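Local coordinates for protein M32 carboxypeptidase (Chitinophagaceae bacterium, PDB 7A03) that probably removes amino acids from the carboxyl end of peptides as a metal-dependent carboxypeptidase of the M32 (Taq) family, at residues Glu108-Thr113 with Arg138-Leu142; Tyr129-Glu133 with Thr379-Asn383; Arg365-Glu369 with Gln407-Trp411. One frame throughout, in Å; residues are numbered along the deposited sequence.

Contact 1 (Glu108-Thr113 with Arg138-Leu142); sequences EISEAT and RMVEL
Ala112 and Leu142 meet at the centre of this pairing, where two helices run antiparallel (158° between their N-to-C directions) with axes 9.7 Å apart. The methyl of Ala112 faces the neighbouring helix: its CB lies 3.5 Å from Leu142 CD1, and the same CB touches the aliphatic CG of Arg138. Leu142 works with both branches. CD1 packs against the backbone oxygen of Glu108, while CD2 reaches the carboxylate of that glutamate, 3.7 Å from OE1, the two side chains crossing at about a right angle.

Arg138 bends at chi2, which turns its guanidinium toward Glu108, where NH2 lies 3.9 Å from Glu108 CG. Leu142 CD1 sits above one face of the guanidinium, offset toward its rim. No salt bridge closes here; Glu108 OE1 and Arg138 NH2 stay 4.6 Å apart, so any attraction between the opposite charges is probably modest at this separation.

At the other end, Met139 CE meets Thr113 OG1 at 3.5 Å. The methionine begins with CG anti to the backbone N (chi1 180°), then folds at chi2 and chi3, and so brings its methyl back toward the partner helix. Thr113 turns OG1 back to the preceding turn of its own helix, where it donates to Ile109 O at 2.7 Å; the backbone N of Thr113 reaches that oxygen from the opposite face. Replacing this threonine by alanine is likely to cost Ile109 O its second donor and open a small gap beside Met139 CE.

Outside the two segments, Met139 and Val140 pack on Phe416 of a loop. With no hydrogen bond between its segments, the contact is a worked example of apolar side-chain packing in an antiparallel helical hairpin, formed by helices 103-126 and 129-150 of this predominantly helical M32 fold.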
ATOM      1  N   GLU A 108     -14.277   5.105 -23.197  1.00 22.80           N
ATOM      2  CA  GLU A 108     -12.964   5.492 -23.715  1.00 22.97           C
ATOM      3  C   GLU A 108     -11.845   5.096 -22.758  1.00 24.42           C
ATOM      4  O   GLU A 108     -10.805   4.583 -23.189  1.00 28.61           O
ATOM      5  CB  GLU A 108     -12.929   6.992 -23.987  1.00 23.65           C
ATOM      6  CG  GLU A 108     -13.766   7.408 -25.187  1.00 27.32           C
ATOM      7  CD  GLU A 108     -14.043   8.890 -25.205  1.00 35.10           C
ATOM      8  OE1 GLU A 108     -13.661   9.578 -24.236  1.00 37.30           O
ATOM      9  OE2 GLU A 108     -14.650   9.370 -26.187  1.00 40.44           O
ATOM     10  N   ILE A 109     -12.046   5.321 -21.455  1.00 25.25           N
ATOM     11  CA  ILE A 109     -11.052   4.930 -20.458  1.00 23.98           C
ATOM     12  C   ILE A 109     -10.850   3.421 -20.466  1.00 27.35           C
ATOM     13  O   ILE A 109      -9.717   2.933 -20.391  1.00 27.17           O
ATOM     14  CB  ILE A 109     -11.437   5.464 -19.062  1.00 24.33           C
ATOM     15  CG1 ILE A 109     -11.320   6.994 -19.018  1.00 26.58           C
ATOM     16  CG2 ILE A 109     -10.574   4.818 -17.976  1.00 23.46           C
ATOM     17  CD1 ILE A 109     -11.633   7.603 -17.668  1.00 26.03           C
ATOM     18  N   SER A 110     -11.941   2.653 -20.585  1.00 21.59           N
ATOM     19  CA  SER A 110     -11.808   1.200 -20.630  1.00 21.88           C
ATOM     20  C   SER A 110     -11.013   0.749 -21.859  1.00 26.60           C
ATOM     21  O   SER A 110     -10.111  -0.100 -21.761  1.00 27.68           O
ATOM     22  CB  SER A 110     -13.195   0.546 -20.582  1.00 26.14           C
ATOM     23  OG  SER A 110     -13.103  -0.864 -20.645  1.00 31.13           O
ATOM     24  N   GLU A 111     -11.339   1.307 -23.027  1.00 28.28           N
ATOM     25  CA  GLU A 111     -10.640   0.931 -24.256  1.00 33.53           C
ATOM     26  C   GLU A 111      -9.159   1.287 -24.166  1.00 26.27           C
ATOM     27  O   GLU A 111      -8.285   0.482 -24.519  1.00 30.15           O
ATOM     28  CB  GLU A 111     -11.276   1.637 -25.456  1.00 35.87           C
ATOM     29  CG  GLU A 111     -12.757   1.345 -25.689  1.00 40.11           C
ATOM     30  CD  GLU A 111     -13.432   2.387 -26.583  1.00 44.31           C
ATOM     31  OE1 GLU A 111     -12.722   3.245 -27.153  1.00 47.91           O
ATOM     32  OE2 GLU A 111     -14.676   2.358 -26.710  1.00 40.89           O
ATOM     33  N   ALA A 112      -8.864   2.491 -23.671  1.00 28.86           N
ATOM     34  CA  ALA A 112      -7.479   2.935 -23.567  1.00 29.01           C
ATOM     35  C   ALA A 112      -6.703   2.120 -22.544  1.00 31.16           C
ATOM     36  O   ALA A 112      -5.501   1.898 -22.716  1.00 31.65           O
ATOM     37  CB  ALA A 112      -7.429   4.424 -23.231  1.00 23.88           C
ATOM     38  N   THR A 113      -7.366   1.645 -21.487  1.00 28.48           N
ATOM     39  CA  THR A 113      -6.682   0.776 -20.537  1.00 28.23           C
ATOM     40  C   THR A 113      -6.337  -0.573 -21.165  1.00 32.32           C
ATOM     41  O   THR A 113      -5.231  -1.091 -20.965  1.00 26.71           O
ATOM     42  CB  THR A 113      -7.517   0.610 -19.265  1.00 25.74           C
ATOM     43  OG1 THR A 113      -7.850   1.899 -18.732  1.00 25.20           O
ATOM     44  CG2 THR A 113      -6.726  -0.158 -18.213  1.00 30.37           C
ATOM     45  N   ARG A 138      -2.455   8.483 -25.005  1.00 26.57           N
ATOM     46  CA  ARG A 138      -3.915   8.374 -24.965  1.00 29.51           C
ATOM     47  C   ARG A 138      -4.430   8.336 -23.524  1.00 26.95           C
ATOM     48  O   ARG A 138      -5.374   9.059 -23.163  1.00 29.25           O
ATOM     49  CB  ARG A 138      -4.344   7.130 -25.747  1.00 31.87           C
ATOM     50  CG  ARG A 138      -5.829   6.798 -25.702  1.00 31.89           C
ATOM     51  CD  ARG A 138      -6.693   7.954 -26.158  1.00 34.71           C
ATOM     52  NE  ARG A 138      -8.066   7.512 -26.397  1.00 37.64           N
ATOM     53  CZ  ARG A 138      -9.080   8.325 -26.674  1.00 37.29           C
ATOM     54  NH1 ARG A 138      -8.886   9.635 -26.745  1.00 37.89           N
ATOM     55  NH2 ARG A 138     -10.293   7.826 -26.873  1.00 35.50           N
ATOM     56  N   MET A 139      -3.805   7.500 -22.686  1.00 26.21           N
ATOM     57  CA  MET A 139      -4.182   7.406 -21.277  1.00 24.71           C
ATOM     58  C   MET A 139      -4.108   8.764 -20.591  1.00 20.88           C
ATOM     59  O   MET A 139      -5.033   9.162 -19.872  1.00 24.37           O
ATOM     60  CB  MET A 139      -3.269   6.409 -20.561  1.00 23.41           C
ATOM     61  CG  MET A 139      -3.579   6.239 -19.071  1.00 25.17           C
ATOM     62  SD  MET A 139      -5.235   5.568 -18.785  1.00 25.97           S
ATOM     63  CE  MET A 139      -4.983   3.875 -19.281  1.00 24.02           C
ATOM     64  N   VAL A 140      -3.010   9.495 -20.803  1.00 20.81           N
ATOM     65  CA  VAL A 140      -2.826  10.782 -20.143  1.00 20.82           C
ATOM     66  C   VAL A 140      -3.886  11.783 -20.596  1.00 23.80           C
ATOM     67  O   VAL A 140      -4.425  12.545 -19.782  1.00 22.71           O
ATOM     68  CB  VAL A 140      -1.390  11.303 -20.370  1.00 19.78           C
ATOM     69  CG1 VAL A 140      -1.259  12.769 -19.948  1.00 24.05           C
ATOM     70  CG2 VAL A 140      -0.401  10.443 -19.607  1.00 22.95           C
ATOM     71  N   GLU A 141      -4.180  11.817 -21.904  1.00 25.81           N
ATOM     72  CA  GLU A 141      -5.241  12.695 -22.397  1.00 27.28           C
ATOM     73  C   GLU A 141      -6.564  12.404 -21.694  1.00 24.15           C
ATOM     74  O   GLU A 141      -7.264  13.323 -21.232  1.00 23.44           O
ATOM     75  CB  GLU A 141      -5.411  12.515 -23.909  1.00 36.68           C
ATOM     76  CG  GLU A 141      -4.196  12.863 -24.747  1.00 41.59           C
ATOM     77  CD  GLU A 141      -4.515  12.940 -26.233  1.00 48.24           C
ATOM     78  OE1 GLU A 141      -5.637  12.545 -26.627  1.00 49.95           O
ATOM     79  OE2 GLU A 141      -3.640  13.388 -27.006  1.00 51.29           O
ATOM     80  N   LEU A 142      -6.916  11.119 -21.596  1.00 22.06           N
ATOM     81  CA  LEU A 142      -8.180  10.766 -20.959  1.00 25.04           C
ATOM     82  C   LEU A 142      -8.168  11.116 -19.473  1.00 26.99           C
ATOM     83  O   LEU A 142      -9.189  11.542 -18.916  1.00 23.41           O
ATOM     84  CB  LEU A 142      -8.512   9.295 -21.208  1.00 25.24           C
ATOM     85  CG  LEU A 142      -8.930   8.993 -22.656  1.00 24.58           C
ATOM     86  CD1 LEU A 142      -9.096   7.500 -22.902  1.00 26.99           C
ATOM     87  CD2 LEU A 142     -10.215   9.736 -22.979  1.00 28.57           C
TER

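Contact 2 (Tyr129-Glu133 with Thr379-Asn383); sequences YQVFE and TKDLN
Thr379 to Leu382 form a type II beta turn set against the start of helix 129-150, the nearest CA pairs being Tyr129 with Asn383 at 6.5 Å and Glu133 with Thr379 at 6.6 Å. The motif is a beta turn leading into a helix: Asp381 holds the turn's third position, with positive phi, and is also the N-cap of helix 382-394.

A chi1 of 160° swings the Tyr129 ring away from its own backbone N and across to the turn, and its OH donates to Thr379 O over 2.6 Å. The bond lies in the carbonyl plane, on a lone pair, and Thr379 O meets the ring at its edge. The same oxygen also accepts the weak turn bond from Leu382 N, so a helix side chain secures the very atom that closes the turn. Leu382 CB packs against the phenol end, 3.5 Å from Tyr129 CZ, and Leu136, farther along helix 129-150, touches Tyr129, Thr379 and Leu382 together.

A second grip is ionic. Although Lys380 sets off away from the helix, bends at chi2 and chi4 return its NZ to Glu133 OE2 at 2.7 Å, a salt bridge made on the syn side of the carboxylate and 24° out of its plane. Glu133, buried in the fold, folds at chi2 to meet it. Thr379 OG1 adds a weak, long bond to the same OE2. Lys380, itself exposed, probably offsets the charge of the buried Glu133.

Next to the turn, Asn383 lies against the Tyr129 ring, its backbone N 3.9 Å above one face and offset toward the rim. Its amide plane is only slightly turned from the ring. Asn383 OD1 is buried with no polar partner in the model; Gln130 NE2 stops 3.8 Å from it.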
ATOM      1  N   TYR A 129      10.583   2.056 -24.615  1.00 36.14           N
ATOM      2  CA  TYR A 129       9.443   2.823 -24.131  1.00 34.43           C
ATOM      3  C   TYR A 129       8.595   3.362 -25.276  1.00 31.78           C
ATOM      4  O   TYR A 129       7.376   3.514 -25.124  1.00 31.84           O
ATOM      5  CB  TYR A 129       9.931   3.973 -23.248  1.00 33.74           C
ATOM      6  CG  TYR A 129       8.909   5.070 -23.091  1.00 26.19           C
ATOM      7  CD1 TYR A 129       7.839   4.921 -22.221  1.00 27.30           C
ATOM      8  CD2 TYR A 129       9.002   6.245 -23.824  1.00 27.47           C
ATOM      9  CE1 TYR A 129       6.888   5.917 -22.082  1.00 27.14           C
ATOM     10  CE2 TYR A 129       8.059   7.250 -23.690  1.00 28.40           C
ATOM     11  CZ  TYR A 129       7.006   7.076 -22.813  1.00 24.68           C
ATOM     12  OH  TYR A 129       6.066   8.068 -22.680  1.00 29.18           O
ATOM     13  N   GLN A 130       9.215   3.671 -26.420  1.00 31.82           N
ATOM     14  CA  GLN A 130       8.466   4.248 -27.531  1.00 34.21           C
ATOM     15  C   GLN A 130       7.379   3.314 -28.042  1.00 35.05           C
ATOM     16  O   GLN A 130       6.423   3.780 -28.671  1.00 38.56           O
ATOM     17  CB  GLN A 130       9.411   4.685 -28.655  1.00 37.96           C
ATOM     18  CG  GLN A 130      10.437   5.723 -28.223  1.00 42.90           C
ATOM     19  CD  GLN A 130       9.803   7.013 -27.715  1.00 49.36           C
ATOM     20  OE1 GLN A 130       8.634   7.298 -27.984  1.00 51.89           O
ATOM     21  NE2 GLN A 130      10.575   7.795 -26.966  1.00 51.05           N
ATOM     22  N   VAL A 131       7.496   2.013 -27.773  1.00 34.80           N
ATOM     23  CA  VAL A 131       6.403   1.091 -28.069  1.00 33.49           C
ATOM     24  C   VAL A 131       5.189   1.413 -27.208  1.00 42.25           C
ATOM     25  O   VAL A 131       4.043   1.361 -27.672  1.00 43.17           O
ATOM     26  CB  VAL A 131       6.877  -0.362 -27.876  1.00 32.29           C
ATOM     27  CG1 VAL A 131       5.699  -1.314 -27.896  1.00 30.78           C
ATOM     28  CG2 VAL A 131       7.890  -0.736 -28.946  1.00 34.24           C
ATOM     29  N   PHE A 132       5.424   1.754 -25.939  1.00 37.97           N
ATOM     30  CA  PHE A 132       4.358   2.083 -25.002  1.00 33.63           C
ATOM     31  C   PHE A 132       3.853   3.506 -25.176  1.00 26.71           C
ATOM     32  O   PHE A 132       2.728   3.805 -24.762  1.00 28.42           O
ATOM     33  CB  PHE A 132       4.900   1.893 -23.577  1.00 27.24           C
ATOM     34  CG  PHE A 132       3.875   2.057 -22.479  1.00 30.14           C
ATOM     35  CD1 PHE A 132       2.699   1.329 -22.483  1.00 27.31           C
ATOM     36  CD2 PHE A 132       4.119   2.918 -21.414  1.00 31.82           C
ATOM     37  CE1 PHE A 132       1.767   1.470 -21.456  1.00 23.12           C
ATOM     38  CE2 PHE A 132       3.192   3.067 -20.391  1.00 31.32           C
ATOM     39  CZ  PHE A 132       2.016   2.340 -20.412  1.00 27.56           C
ATOM     40  N   GLU A 133       4.651   4.378 -25.790  1.00 29.45           N
ATOM     41  CA  GLU A 133       4.358   5.809 -25.747  1.00 25.24           C
ATOM     42  C   GLU A 133       2.986   6.208 -26.291  1.00 34.84           C
ATOM     43  O   GLU A 133       2.335   7.059 -25.661  1.00 33.10           O
ATOM     44  CB  GLU A 133       5.504   6.615 -26.375  1.00 28.82           C
ATOM     45  CG  GLU A 133       5.395   8.101 -26.159  1.00 27.54           C
ATOM     46  CD  GLU A 133       4.397   8.758 -27.103  1.00 37.61           C
ATOM     47  OE1 GLU A 133       4.140   8.203 -28.190  1.00 41.13           O
ATOM     48  OE2 GLU A 133       3.836   9.807 -26.743  1.00 38.72           O
ATOM     49  N   THR A 379       4.474  13.143 -22.714  1.00 26.70           N
ATOM     50  CA  THR A 379       4.828  11.736 -22.813  1.00 28.45           C
ATOM     51  C   THR A 379       5.877  11.469 -23.883  1.00 28.40           C
ATOM     52  O   THR A 379       6.457  10.378 -23.905  1.00 25.32           O
ATOM     53  CB  THR A 379       3.574  10.908 -23.094  1.00 29.50           C
ATOM     54  OG1 THR A 379       3.934   9.540 -23.295  1.00 43.86           O
ATOM     55  CG2 THR A 379       2.891  11.417 -24.329  1.00 20.65           C
ATOM     56  N   LYS A 380       6.124  12.426 -24.777  1.00 33.41           N
ATOM     57  CA  LYS A 380       7.176  12.270 -25.771  1.00 40.90           C
ATOM     58  C   LYS A 380       8.524  12.260 -25.056  1.00 40.10           C
ATOM     59  O   LYS A 380       8.835  13.189 -24.302  1.00 38.54           O
ATOM     60  CB  LYS A 380       7.111  13.423 -26.777  1.00 38.68           C
ATOM     61  CG  LYS A 380       5.861  13.449 -27.673  1.00 40.93           C
ATOM     62  CD  LYS A 380       5.325  12.052 -27.953  1.00 45.91           C
ATOM     63  CE  LYS A 380       4.217  12.050 -29.008  1.00 48.01           C
ATOM     64  NZ  LYS A 380       2.880  11.778 -28.386  1.00 49.03           N
ATOM     65  N   ASP A 381       9.308  11.203 -25.271  1.00 39.80           N
ATOM     66  CA  ASP A 381      10.627  11.070 -24.648  1.00 41.01           C
ATOM     67  C   ASP A 381      10.533  11.058 -23.122  1.00 33.39           C
ATOM     68  O   ASP A 381      11.368  11.634 -22.419  1.00 32.81           O
ATOM     69  CB  ASP A 381      11.602  12.142 -25.140  1.00 47.44           C
ATOM     70  CG  ASP A 381      12.387  11.700 -26.359  1.00 58.11           C
ATOM     71  OD1 ASP A 381      13.409  11.004 -26.189  1.00 63.21           O
ATOM     72  OD2 ASP A 381      11.983  12.052 -27.488  1.00 62.20           O
ATOM     73  N   LEU A 382       9.495  10.409 -22.600  1.00 27.49           N
ATOM     74  CA  LEU A 382       9.369  10.316 -21.151  1.00 24.74           C
ATOM     75  C   LEU A 382      10.489   9.481 -20.545  1.00 27.59           C
ATOM     76  O   LEU A 382      10.843   9.678 -19.376  1.00 25.85           O
ATOM     77  CB  LEU A 382       7.999   9.754 -20.783  1.00 25.49           C
ATOM     78  CG  LEU A 382       7.602   9.861 -19.309  1.00 25.58           C
ATOM     79  CD1 LEU A 382       7.508  11.318 -18.893  1.00 28.61           C
ATOM     80  CD2 LEU A 382       6.298   9.148 -19.059  1.00 24.74           C
ATOM     81  N   ASN A 383      11.056   8.548 -21.315  1.00 30.21           N
ATOM     82  CA  ASN A 383      12.166   7.754 -20.799  1.00 30.28           C
ATOM     83  C   ASN A 383      13.361   8.637 -20.453  1.00 27.99           C
ATOM     84  O   ASN A 383      14.010   8.433 -19.423  1.00 29.32           O
ATOM     85  CB  ASN A 383      12.550   6.660 -21.795  1.00 32.35           C
ATOM     86  CG  ASN A 383      12.912   7.217 -23.153  1.00 32.27           C
ATOM     87  OD1 ASN A 383      12.322   8.192 -23.613  1.00 32.07           O
ATOM     88  ND2 ASN A 383      13.894   6.602 -23.802  1.00 42.67           N
TER

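Contact 3 (Arg365-Glu369 with Gln407-Trp411); sequences RYEIE and QDIHW
Arg365 and Asp408 supply the ionic part of this buried contact, in which a helix holds an irregular loop. With its chain extended from CG to NE, the arginine comes side-on and puts both NE (2.8 Å) and NH2 (2.9 Å) on the single oxygen OD2 of Asp408. Neither bond is straight, at 142° and 138°, as expected when two nitrogens share one acceptor; OD2 lies close to the guanidinium plane. Arg350 adds a further salt bridge to OD2, so this oxygen is gripped by two arginines. NH1 of Arg365 is held by Tyr390 OH and His361 O, which fixes the rotation of the guanidinium.

Among the other polar contacts, Trp411 NE1 gives Glu369 OE2 a nearly straight hydrogen bond (2.7 Å, 166°). The oxygen lies exactly in the indole plane and is approached on its anti side, while the carboxylate is turned well away from the ring. The other oxygen, OE1, receives Tyr157 OH and Gly417 N. Gln407 OE1 comes within 2.9 Å of Arg365 NH2; it accepts from Arg350 N, and its NE2 donates to Leu348 O.

The apolar share falls to Ile368, whose CG2 touches Trp411 CH2 at 3.6 Å, with Trp386 packing beside the isoleucine.

Gln407-Trp411 belongs to the GXXQDXHW signature of M32 carboxypeptidases, and Arg350 to IRXXAD, another family signature; the contact thus joins helix 358-374 to a signature loop of the family, probably near the active-site groove.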
ATOM      1  N   ARG A 365       8.025   9.683  -9.353  1.00 16.69           N
ATOM      2  CA  ARG A 365       6.744   9.378  -9.979  1.00 15.92           C
ATOM      3  C   ARG A 365       5.752  10.499  -9.710  1.00 16.35           C
ATOM      4  O   ARG A 365       5.027  10.943 -10.620  1.00 18.30           O
ATOM      5  CB  ARG A 365       6.232   8.019  -9.489  1.00 15.82           C
ATOM      6  CG  ARG A 365       7.035   6.840 -10.066  1.00 16.69           C
ATOM      7  CD  ARG A 365       6.992   5.620  -9.142  1.00 14.72           C
ATOM      8  NE  ARG A 365       7.705   4.453  -9.670  1.00 15.80           N
ATOM      9  CZ  ARG A 365       9.035   4.358  -9.777  1.00 15.94           C
ATOM     10  NH1 ARG A 365       9.815   5.361  -9.405  1.00 15.06           N
ATOM     11  NH2 ARG A 365       9.598   3.250 -10.249  1.00 17.46           N
ATOM     12  N   TYR A 366       5.788  11.048  -8.490  1.00 16.78           N
ATOM     13  CA  TYR A 366       4.870  12.129  -8.175  1.00 16.79           C
ATOM     14  C   TYR A 366       5.125  13.316  -9.094  1.00 19.54           C
ATOM     15  O   TYR A 366       4.200  13.823  -9.753  1.00 17.69           O
ATOM     16  CB  TYR A 366       4.980  12.484  -6.688  1.00 15.55           C
ATOM     17  CG  TYR A 366       4.338  13.777  -6.300  1.00 14.88           C
ATOM     18  CD1 TYR A 366       2.961  13.888  -6.161  1.00 15.13           C
ATOM     19  CD2 TYR A 366       5.118  14.900  -6.055  1.00 15.22           C
ATOM     20  CE1 TYR A 366       2.385  15.084  -5.818  1.00 14.98           C
ATOM     21  CE2 TYR A 366       4.538  16.113  -5.695  1.00 16.56           C
ATOM     22  CZ  TYR A 366       3.164  16.184  -5.579  1.00 16.98           C
ATOM     23  OH  TYR A 366       2.553  17.360  -5.222  1.00 17.44           O
ATOM     24  N   GLU A 367       6.398  13.707  -9.244  1.00 18.93           N
ATOM     25  CA  GLU A 367       6.647  14.908 -10.029  1.00 17.69           C
ATOM     26  C   GLU A 367       6.247  14.669 -11.471  1.00 19.39           C
ATOM     27  O   GLU A 367       5.580  15.514 -12.092  1.00 23.30           O
ATOM     28  CB  GLU A 367       8.101  15.376  -9.923  1.00 18.29           C
ATOM     29  CG  GLU A 367       8.597  15.613  -8.495  1.00 22.96           C
ATOM     30  CD  GLU A 367       7.927  16.784  -7.781  1.00 25.12           C
ATOM     31  OE1 GLU A 367       7.312  17.645  -8.447  1.00 25.37           O
ATOM     32  OE2 GLU A 367       8.030  16.843  -6.534  1.00 30.78           O
ATOM     33  N   ILE A 368       6.537  13.468 -11.976  1.00 16.24           N
ATOM     34  CA  ILE A 368       6.221  13.178 -13.363  1.00 17.86           C
ATOM     35  C   ILE A 368       4.718  13.174 -13.553  1.00 22.87           C
ATOM     36  O   ILE A 368       4.194  13.814 -14.477  1.00 22.93           O
ATOM     37  CB  ILE A 368       6.882  11.860 -13.796  1.00 22.37           C
ATOM     38  CG1 ILE A 368       8.369  12.089 -14.051  1.00 20.98           C
ATOM     39  CG2 ILE A 368       6.180  11.275 -15.022  1.00 24.39           C
ATOM     40  CD1 ILE A 368       9.148  10.827 -14.235  1.00 23.74           C
ATOM     41  N   GLU A 369       3.989  12.526 -12.634  1.00 17.34           N
ATOM     42  CA  GLU A 369       2.547  12.488 -12.812  1.00 19.03           C
ATOM     43  C   GLU A 369       1.987  13.889 -12.755  1.00 21.01           C
ATOM     44  O   GLU A 369       1.136  14.264 -13.581  1.00 20.63           O
ATOM     45  CB  GLU A 369       1.876  11.592 -11.776  1.00 16.79           C
ATOM     46  CG  GLU A 369       2.025  10.130 -12.089  1.00 16.44           C
ATOM     47  CD  GLU A 369       1.317   9.251 -11.107  1.00 19.02           C
ATOM     48  OE1 GLU A 369       0.540   9.782 -10.286  1.00 19.91           O
ATOM     49  OE2 GLU A 369       1.542   8.028 -11.158  1.00 18.88           O
ATOM     50  N   GLN A 407       9.137   0.043 -15.616  1.00 20.59           N
ATOM     51  CA  GLN A 407       9.213  -0.952 -14.549  1.00 20.62           C
ATOM     52  C   GLN A 407       7.872  -1.183 -13.857  1.00 19.07           C
ATOM     53  O   GLN A 407       7.586  -2.306 -13.433  1.00 23.31           O
ATOM     54  CB  GLN A 407      10.296  -0.584 -13.528  1.00 21.18           C
ATOM     55  CG  GLN A 407      10.096   0.755 -12.815  1.00 21.09           C
ATOM     56  CD  GLN A 407      11.237   1.052 -11.842  1.00 20.26           C
ATOM     57  OE1 GLN A 407      11.135   0.766 -10.653  1.00 20.02           O
ATOM     58  NE2 GLN A 407      12.335   1.603 -12.357  1.00 21.70           N
ATOM     59  N   ASP A 408       7.057  -0.147 -13.708  1.00 17.98           N
ATOM     60  CA  ASP A 408       5.866  -0.215 -12.872  1.00 17.48           C
ATOM     61  C   ASP A 408       4.614  -0.235 -13.739  1.00 18.59           C
ATOM     62  O   ASP A 408       4.523   0.493 -14.733  1.00 22.49           O
ATOM     63  CB  ASP A 408       5.815   0.956 -11.884  1.00 15.84           C
ATOM     64  CG  ASP A 408       6.683   0.715 -10.672  1.00 19.94           C
ATOM     65  OD1 ASP A 408       6.844  -0.463 -10.293  1.00 18.91           O
ATOM     66  OD2 ASP A 408       7.199   1.696 -10.089  1.00 18.09           O
ATOM     67  N   ILE A 409       3.651  -1.075 -13.342  1.00 22.11           N
ATOM     68  CA  ILE A 409       2.446  -1.319 -14.134  1.00 24.22           C
ATOM     69  C   ILE A 409       1.379  -0.252 -13.960  1.00 23.94           C
ATOM     70  O   ILE A 409       0.431  -0.208 -14.758  1.00 20.20           O
ATOM     71  CB  ILE A 409       1.880  -2.700 -13.751  1.00 22.04           C
ATOM     72  CG1 ILE A 409       0.946  -3.244 -14.841  1.00 23.26           C
ATOM     73  CG2 ILE A 409       1.178  -2.640 -12.392  1.00 22.20           C
ATOM     74  CD1 ILE A 409       0.570  -4.723 -14.634  1.00 27.64           C
ATOM     75  N   HIS A 410       1.532   0.637 -12.972  1.00 20.04           N
ATOM     76  CA  HIS A 410       0.419   1.464 -12.514  1.00 17.11           C
ATOM     77  C   HIS A 410      -0.191   2.271 -13.652  1.00 20.47           C
ATOM     78  O   HIS A 410      -1.419   2.299 -13.817  1.00 22.37           O
ATOM     79  CB  HIS A 410       0.864   2.361 -11.351  1.00 16.90           C
ATOM     80  CG  HIS A 410       1.325   1.594 -10.147  1.00 18.78           C
ATOM     81  ND1 HIS A 410       2.356   0.679 -10.194  1.00 21.01           N
ATOM     82  CD2 HIS A 410       0.894   1.606  -8.863  1.00 19.49           C
ATOM     83  CE1 HIS A 410       2.539   0.160  -8.994  1.00 19.42           C
ATOM     84  NE2 HIS A 410       1.664   0.706  -8.167  1.00 20.07           N
ATOM     85  N   TRP A 411       0.653   2.902 -14.472  1.00 16.21           N
ATOM     86  CA  TRP A 411       0.152   3.793 -15.509  1.00 21.46           C
ATOM     87  C   TRP A 411      -0.650   3.032 -16.554  1.00 22.47           C
ATOM     88  O   TRP A 411      -1.669   3.532 -17.041  1.00 23.42           O
ATOM     89  CB  TRP A 411       1.308   4.554 -16.156  1.00 19.72           C
ATOM     90  CG  TRP A 411       1.950   5.546 -15.218  1.00 22.51           C
ATOM     91  CD1 TRP A 411       1.424   6.034 -14.058  1.00 17.46           C
ATOM     92  CD2 TRP A 411       3.217   6.177 -15.379  1.00 20.99           C
ATOM     93  NE1 TRP A 411       2.299   6.921 -13.470  1.00 18.32           N
ATOM     94  CE2 TRP A 411       3.404   7.035 -14.271  1.00 21.93           C
ATOM     95  CE3 TRP A 411       4.219   6.102 -16.350  1.00 19.02           C
ATOM     96  CZ2 TRP A 411       4.549   7.810 -14.115  1.00 22.13           C
ATOM     97  CZ3 TRP A 411       5.354   6.872 -16.190  1.00 21.37           C
ATOM     98  CH2 TRP A 411       5.511   7.706 -15.081  1.00 18.86           C
TER

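How the contacts relate
From the N terminus, contact 1 closes first, pairing helix 103-126 with its chain neighbour, helix 129-150, across a short loop. Contact 2 opens at the start of that second helix, before contact 1 has closed, and waits until 379-383, so the two cross. Contact 3 opens on helix 358-374 inside the long span of contact 2 and closes after it, at 407-411; these also cross, whereas contacts 1 and 3 stand in series. The three meet physically through contact 3: Trp411 touches Met139 CG with its backbone O and Leu382 with its ring. Local hairpin, distant turn and signature loop are thus joined into one continuous region.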